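Local coordinates for protein lipase (Penicillium expansum, PDB 3G7N) that hydrolyses acylglycerol lipids such as triacylglycerols, releasing free fatty acids, as a secreted alkaline lipase of the alpha/beta-hydrolase superfamily, at residues 14-19 and 28-33. Sequence-based numbering, arbitrary orientation.
With SO4 (sulfate ion), chain E.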
loop_
_atom_site.group_PDB
_atom_site.type_symbol
_atom_site.label_atom_id
_atom_site.label_comp_id
_atom_site.label_asym_id
_atom_site.label_seq_id
_atom_site.Cartn_x
_atom_site.Cartn_y
_atom_site.Cartn_z
ATOM N N ALA A 14 9.697 3.365 -2.130
ATOM C CA ALA A 14 8.252 3.264 -2.032
ATOM C C ALA A 14 7.662 4.569 -1.482
ATOM O O ALA A 14 6.605 5.009 -1.922
ATOM C CB ALA A 14 7.867 2.095 -1.158
ATOM N N ALA A 15 8.333 5.160 -0.500
ATOM C CA ALA A 15 7.860 6.407 0.090
ATOM C C ALA A 15 7.960 7.567 -0.871
ATOM O O ALA A 15 7.073 8.411 -0.918
ATOM C CB ALA A 15 8.610 6.690 1.376
ATOM N N LYS A 16 9.030 7.589 -1.685
ATOM C CA LYS A 16 9.131 8.602 -2.736
ATOM C C LYS A 16 8.012 8.497 -3.776
ATOM O O LYS A 16 7.420 9.484 -4.162
ATOM C CB LYS A 16 10.507 8.583 -3.415
ATOM C CG LYS A 16 11.631 9.044 -2.481
ATOM C CD LYS A 16 13.025 8.598 -2.978
ATOM C CE LYS A 16 13.438 9.288 -4.243
ATOM N NZ LYS A 16 14.839 8.883 -4.583
ATOM N N LEU A 17 7.722 7.275 -4.222
ATOM C CA LEU A 17 6.634 7.056 -5.163
ATOM C C LEU A 17 5.294 7.455 -4.561
ATOM O O LEU A 17 4.449 8.049 -5.231
ATOM C CB LEU A 17 6.587 5.590 -5.594
ATOM C CG LEU A 17 7.790 5.096 -6.409
ATOM C CD1 LEU A 17 7.665 3.616 -6.668
ATOM C CD2 LEU A 17 7.935 5.849 -7.721
ATOM N N SER A 18 5.101 7.095 -3.296
ATOM C CA SER A 18 3.865 7.462 -2.612
ATOM C C SER A 18 3.710 8.984 -2.512
ATOM O O SER A 18 2.626 9.510 -2.700
ATOM C CB SER A 18 3.842 6.859 -1.220
ATOM O OG SER A 18 3.797 5.440 -1.237
ATOM N N SER A 19 4.816 9.679 -2.230
ATOM C CA SER A 19 4.819 11.153 -2.205
ATOM C C SER A 19 4.482 11.751 -3.575
ATOM O O SER A 19 3.659 12.668 -3.699
ATOM C CB SER A 19 6.193 11.647 -1.725
ATOM O OG SER A 19 6.245 13.074 -1.619
ATOM N N LYS A 28 6.132 11.120 -15.158
ATOM C CA LYS A 28 6.939 10.125 -14.455
ATOM C C LYS A 28 6.933 10.414 -12.971
ATOM O O LYS A 28 6.772 11.561 -12.544
ATOM C CB LYS A 28 8.368 10.079 -14.985
ATOM C CG LYS A 28 8.996 11.434 -15.214
ATOM C CD LYS A 28 9.624 11.986 -13.936
ATOM C CE LYS A 28 10.913 11.260 -13.544
ATOM N NZ LYS A 28 11.946 11.265 -14.620
ATOM N N ALA A 29 7.110 9.358 -12.193
ATOM C CA ALA A 29 7.356 9.491 -10.768
ATOM C C ALA A 29 8.639 8.728 -10.538
ATOM O O ALA A 29 8.655 7.504 -10.576
ATOM C CB ALA A 29 6.214 8.879 -9.979
ATOM N N PHE A 30 9.732 9.470 -10.368
ATOM C CA PHE A 30 11.023 8.854 -10.244
ATOM C C PHE A 30 11.282 7.884 -11.391
ATOM O O PHE A 30 11.148 8.303 -12.549
ATOM C CB PHE A 30 11.201 8.268 -8.841
ATOM C CG PHE A 30 11.112 9.313 -7.758
ATOM C CD1 PHE A 30 12.210 10.117 -7.488
ATOM C CD2 PHE A 30 9.881 9.677 -7.222
ATOM C CE1 PHE A 30 12.081 11.232 -6.669
ATOM C CE2 PHE A 30 9.780 10.736 -6.329
ATOM C CZ PHE A 30 10.881 11.536 -6.085
ATOM N N ASP A 31 11.572 6.617 -11.121
ATOM C CA ASP A 31 11.905 5.686 -12.208
ATOM C C ASP A 31 10.663 5.136 -12.944
ATOM O O ASP A 31 10.795 4.390 -13.922
ATOM C CB ASP A 31 12.745 4.544 -11.672
ATOM C CG ASP A 31 12.054 3.790 -10.557
ATOM O OD1 ASP A 31 12.006 4.335 -9.428
ATOM O OD2 ASP A 31 11.522 2.684 -10.788
ATOM N N VAL A 32 9.470 5.456 -12.453
ATOM C CA VAL A 32 8.228 4.942 -13.051
ATOM C C VAL A 32 7.678 5.909 -14.101
ATOM O O VAL A 32 7.351 7.073 -13.809
ATOM C CB VAL A 32 7.161 4.658 -11.967
ATOM C CG1 VAL A 32 5.816 4.288 -12.623
ATOM C CG2 VAL A 32 7.653 3.573 -11.025
ATOM N N THR A 33 7.592 5.437 -15.343
ATOM C CA THR A 33 6.905 6.175 -16.402
ATOM C C THR A 33 5.398 5.937 -16.273
ATOM O O THR A 33 4.938 4.798 -16.255
ATOM C CB THR A 33 7.359 5.698 -17.777
ATOM O OG1 THR A 33 8.776 5.898 -17.904
ATOM C CG2 THR A 33 6.644 6.461 -18.884
HETATM S S SO4 E . 16.135 11.829 -5.818
HETATM O O1 SO4 E . 15.162 12.861 -5.466
HETATM O O2 SO4 E . 15.532 10.629 -6.413
HETATM O O3 SO4 E . 17.143 12.373 -6.733
HETATM O O4 SO4 E . 16.855 11.449 -4.597
#
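Lys16 lies across one face of the Phe30 ring, the two side chains at about a right angle. Its CE sits 3.8 Å from the ring centroid, a CH-pi contact. Its CB lies over the rim of the same face, 3.7 Å from Phe30 CE2. The lysine chain bends at chi3 (68°), and this turn brings CE over the ring. Lys16 NZ then donates a 2.6 Å hydrogen bond to O2 of a sulfate, probably from the crystallisation liquor. Ser258 OG also binds this ion.

Leu17 CD2 works deeper, against the type II' turn from Ala29 to Val32. It comes nearest Ala29 O, at 3.4 Å, and also packs on Val32 CG2, Ala29 CB and Phe30 CB. Ala29 O closes this turn by accepting from Val32 N at 2.9 Å. Replacing Phe30 by an alanine would probably take the ring from under Lys16 CB and CE and leave the end of the lysine chain freer to turn.

The contact packs helix 8-23 against the hairpin of strands 28-29 and 32-40, at one edge of the central sheet. Across it the segments meet mainly through apolar and CH-pi contacts, with backbone carbonyls beside the carbon atoms. The lysine's positive charge probably helps hold the sulfate.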